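Local atomic coordinates of nuclear fusion protein BIK1 (Saccharomyces cerevisiae, PDB entry 6FC6), a protein that binds microtubules and is required for nuclear fusion, chromosome disjunction and nuclear segregation during mitosis. Residues Val40-Leu43 / Ala44-Lys48; Gln73-Ala76 / Ser77-Glu80. All coordinates share one frame; numbering follows the deposited sequence.

Interaction 1 (Val40-Leu43 / Ala44-Lys48)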
loop_
_atom_site.group_PDB
_atom_site.type_symbol
_atom_site.label_atom_id
_atom_site.label_comp_id
_atom_site.label_asym_id
_atom_site.label_seq_id
_atom_site.Cartn_x
_atom_site.Cartn_y
_atom_site.Cartn_z
ATOM N N VAL A 40 0.685 -1.611 -0.803
ATOM C CA VAL A 40 2.005 -2.139 -0.544
ATOM C C VAL A 40 2.179 -3.544 -1.068
ATOM O O VAL A 40 1.246 -4.305 -1.133
ATOM C CB VAL A 40 2.368 -2.121 0.963
ATOM C CG1 VAL A 40 2.148 -0.782 1.606
ATOM C CG2 VAL A 40 1.572 -3.127 1.742
ATOM N N ASP A 41 3.400 -3.901 -1.408
ATOM C CA ASP A 41 3.685 -5.231 -1.814
ATOM C C ASP A 41 4.477 -5.866 -0.623
ATOM O O ASP A 41 5.586 -5.418 -0.301
ATOM C CB ASP A 41 4.545 -5.214 -3.043
ATOM C CG ASP A 41 4.804 -6.645 -3.600
ATOM O OD1 ASP A 41 4.565 -7.609 -2.880
ATOM O OD2 ASP A 41 5.248 -6.790 -4.780
ATOM N N LEU A 42 3.919 -6.891 -0.011
ATOM C CA LEU A 42 4.591 -7.530 1.168
ATOM C C LEU A 42 5.625 -8.608 0.778
ATOM O O LEU A 42 6.214 -9.210 1.642
ATOM C CB LEU A 42 3.555 -8.115 2.078
ATOM C CG LEU A 42 2.540 -7.120 2.585
ATOM C CD1 LEU A 42 1.335 -7.764 3.185
ATOM C CD2 LEU A 42 3.166 -6.188 3.606
ATOM N N LEU A 43 5.827 -8.846 -0.508
ATOM C CA LEU A 43 6.841 -9.760 -1.035
ATOM C C LEU A 43 6.747 -11.196 -0.526
ATOM O O LEU A 43 7.734 -11.920 -0.506
ATOM C CB LEU A 43 8.236 -9.203 -0.713
ATOM C CG LEU A 43 8.450 -7.728 -1.092
ATOM C CD1 LEU A 43 9.826 -7.250 -0.654
ATOM C CD2 LEU A 43 8.297 -7.568 -2.584
ATOM N N ALA A 44 5.531 -11.570 -0.158
ATOM C CA ALA A 44 5.103 -12.859 0.222
ATOM C C ALA A 44 3.581 -12.851 0.199
ATOM O O ALA A 44 2.934 -11.784 0.267
ATOM C CB ALA A 44 5.607 -13.203 1.628
ATOM N N ASN A 45 2.992 -14.049 0.146
ATOM C CA ASN A 45 1.557 -14.155 0.077
ATOM C C ASN A 45 0.815 -13.970 1.384
ATOM O O ASN A 45 -0.054 -14.778 1.706
ATOM C CB ASN A 45 1.164 -15.456 -0.575
ATOM C CG ASN A 45 1.537 -15.508 -2.023
ATOM O OD1 ASN A 45 1.230 -14.571 -2.804
ATOM N ND2 ASN A 45 2.121 -16.600 -2.427
ATOM N N ILE A 46 1.179 -12.932 2.129
ATOM C CA ILE A 46 0.520 -12.567 3.380
ATOM C C ILE A 46 -0.351 -11.319 3.216
ATOM O O ILE A 46 -0.873 -10.772 4.209
ATOM C CB ILE A 46 1.535 -12.365 4.506
ATOM C CG1 ILE A 46 2.636 -11.383 4.084
ATOM C CG2 ILE A 46 2.178 -13.735 4.832
ATOM C CD1 ILE A 46 3.463 -10.861 5.224
ATOM N N GLY A 47 -0.528 -10.892 1.980
ATOM C CA GLY A 47 -1.482 -9.839 1.629
ATOM C C GLY A 47 -2.792 -10.412 1.179
ATOM O O GLY A 47 -3.140 -11.488 1.555
ATOM N N LYS A 48 -3.538 -9.689 0.383
ATOM C CA LYS A 48 -4.864 -10.065 -0.050
ATOM C C LYS A 48 -5.092 -10.027 -1.523
ATOM O O LYS A 48 -6.151 -10.474 -1.960
ATOM C CB LYS A 48 -5.907 -9.138 0.621
ATOM C CG LYS A 48 -6.001 -9.435 2.099
ATOM C CD LYS A 48 -7.126 -8.695 2.786
ATOM C CE LYS A 48 -7.241 -9.119 4.261
ATOM N NZ LYS A 48 -8.282 -8.235 4.882
#
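Leu42 meets Ile46 and Gly47 across a tight bend of the chain, and the apolar contacts come from two parts of its side chain. Its CB lies 3.9 Å from CG1 of Ile46, while the branch tip CD1 reaches further round the bend and rests 3.8 Å from CA of Gly47. Ile46 presents CG1 rather than its CG2 branch: with chi1 at 52°, CG1 sits between the backbone N and the carbonyl carbon, which turns the ethyl arm back over Leu42. Leu42 also packs on Ile16 and Leu68 of the sheet and on Leu19 of a loop, so its side chain is buried although the bend itself lies at the surface.

The polar contacts organise the way into the bend. Asp41 ends strand 37-41, and its OD1 accepts from the backbone N of Leu43 at 3.0 Å, with an N-H...O angle of 161°: an Asx turn. The donor stands 42° above the carboxylate plane. The same OD1 is also bonded to Ser66 OG, and OD2 takes the backbone N of Glu62, so three bonds fix the carboxylate and its rotation. This is the loop that leaves the third strand of the four-stranded antiparallel sheet of the CAP-Gly domain, a member of the SH3 clan.

Among backbone contacts, a weak bond of 2.8 Å from Ile46 N to Ala44 O closes an inverse gamma turn centred on Asn45, whose OD1 accepts from the backbone of Gln65. Beyond it, Lys48 NZ is hydrogen-bonded to the backbone of the bound peptide.

Interaction 2 (Gln73-Ala76 / Ser77-Glu80)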
loop_
_atom_site.group_PDB
_atom_site.type_symbol
_atom_site.label_atom_id
_atom_site.label_comp_id
_atom_site.label_asym_id
_atom_site.label_seq_id
_atom_site.Cartn_x
_atom_site.Cartn_y
_atom_site.Cartn_z
ATOM N N GLN A 73 -3.875 6.478 6.945
ATOM C CA GLN A 73 -3.613 7.031 8.283
ATOM C C GLN A 73 -2.862 6.072 9.169
ATOM O O GLN A 73 -2.097 6.498 10.060
ATOM C CB GLN A 73 -4.894 7.536 8.955
ATOM C CG GLN A 73 -6.039 6.539 8.976
ATOM C CD GLN A 73 -6.935 6.635 7.731
ATOM O OE1 GLN A 73 -6.532 7.072 6.623
ATOM N NE2 GLN A 73 -8.181 6.232 7.916
ATOM N N LYS A 74 -3.045 4.760 8.941
ATOM C CA LYS A 74 -2.345 3.758 9.729
ATOM C C LYS A 74 -0.879 3.674 9.465
ATOM O O LYS A 74 -0.112 3.231 10.284
ATOM C CB LYS A 74 -2.964 2.369 9.505
ATOM C CG LYS A 74 -4.401 2.282 9.994
ATOM C CD LYS A 74 -4.946 0.927 9.660
ATOM C CE LYS A 74 -6.439 0.844 9.933
ATOM N NZ LYS A 74 -7.018 -0.442 9.415
ATOM N N VAL A 75 -0.435 4.087 8.286
ATOM C CA VAL A 75 0.986 3.980 7.935
ATOM C C VAL A 75 1.641 5.302 7.565
ATOM O O VAL A 75 2.789 5.312 7.182
ATOM C CB VAL A 75 1.213 2.919 6.823
ATOM C CG1 VAL A 75 0.886 1.542 7.365
ATOM C CG2 VAL A 75 0.371 3.236 5.592
ATOM N N ALA A 76 0.926 6.409 7.684
ATOM C CA ALA A 76 1.483 7.696 7.236
ATOM C C ALA A 76 2.797 8.044 7.923
ATOM O O ALA A 76 3.722 8.436 7.239
ATOM C CB ALA A 76 0.477 8.830 7.469
ATOM N N SER A 77 2.893 7.884 9.252
ATOM C CA SER A 77 4.162 8.216 9.912
ATOM C C SER A 77 5.293 7.281 9.494
ATOM O O SER A 77 6.449 7.731 9.301
ATOM C CB SER A 77 4.034 8.274 11.447
ATOM O OG SER A 77 3.498 7.067 11.915
ATOM N N LEU A 78 4.977 6.003 9.256
ATOM C CA LEU A 78 6.003 5.069 8.770
ATOM C C LEU A 78 6.520 5.490 7.430
ATOM O O LEU A 78 7.717 5.434 7.189
ATOM C CB LEU A 78 5.470 3.652 8.706
ATOM C CG LEU A 78 4.960 3.132 10.053
ATOM C CD1 LEU A 78 4.167 1.841 9.920
ATOM C CD2 LEU A 78 6.121 2.937 10.999
ATOM N N ILE A 79 5.633 5.991 6.555
ATOM C CA ILE A 79 6.067 6.384 5.231
ATOM C C ILE A 79 6.919 7.667 5.295
ATOM O O ILE A 79 7.922 7.812 4.586
ATOM C CB ILE A 79 4.847 6.615 4.295
ATOM C CG1 ILE A 79 4.071 5.332 4.114
ATOM C CG2 ILE A 79 5.321 7.155 2.955
ATOM C CD1 ILE A 79 2.771 5.506 3.333
ATOM N N GLU A 80 6.516 8.583 6.151
ATOM C CA GLU A 80 7.285 9.813 6.375
ATOM C C GLU A 80 8.714 9.518 6.845
ATOM O O GLU A 80 9.638 10.094 6.331
ATOM C CB GLU A 80 6.605 10.711 7.418
ATOM C CG GLU A 80 7.330 12.056 7.592
ATOM C CD GLU A 80 7.368 12.899 6.317
ATOM O OE1 GLU A 80 6.514 12.725 5.404
ATOM O OE2 GLU A 80 8.269 13.744 6.223
HETATM O O HOH W 1 0.572 7.094 10.846
HETATM O O HOH W 2 2.337 4.987 10.850
#
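Ile79 leans back over Val75, one helical turn earlier, and its side chain can be traced outward. CB stands 3.6 Å from the carbonyl oxygen of Ala76. CG1, placed beside the backbone N and anti to the carbonyl carbon (chi1 -63°), comes to 3.3 Å from Val75 O. The extended arm then carries CD1 to 4.0 Å from Val75 CG2, the two side chains meeting at a slant. Tyr6 of helix 4-7 also packs against Ile79, adding an aromatic neighbour to this buried residue. The other branch of Val75, CG1, faces CD1 of Leu78, whose side chain runs at about a right angle to it.

The backbone beneath is bonded from residue i+4 to residue i at two places. Ile79 N donates to Val75 O at 3.0 Å, nearly in line with the C=O bond (166°). Glu80 N donates to Ala76 O at an N-H...O angle of 163°. At the two residues just before, this pattern fails: Ser77 N has no direct bond to Gln73 O, nor Leu78 N to Lys74 O, and waters link the groups instead. The first water donates to Gln73 O and accepts from Ser77 N at 2.9 Å. The second bridges Lys74 O and Leu78 N and is also bonded to OG of Ser77, 2.6 Å away, which helps hold it at the break.

Glu80 forms a salt bridge with Arg5, again tying this turn to the N-terminal helix. Water inserted between backbone C=O and N-H groups is characteristic of a kinked, locally hydrated alpha-helix, here helix 72-81, which follows the last strand of the CAP-Gly sheet.

Both contacts are local and apart, with centres about 18 Å from each other and nearest atoms about 6 Å apart. Each begins where a sheet strand gives out: interaction 1 follows strand 37-41, interaction 2 strand 67-71, and these two strands are antiparallel neighbours. Interaction 1 is a surface contact in an irregular loop, ordered by a carboxylate; interaction 2 is partly buried and relies on repeating helical bonds, with water replacing those that are missing. Their outer ties differ too: the loop is bonded to residues 62-68 and packs on strand 13-16, the helix meets helix 4-7. Both nevertheless border the bound peptide: Lys48 hydrogen-bonds its backbone, whereas Lys74 packs on it.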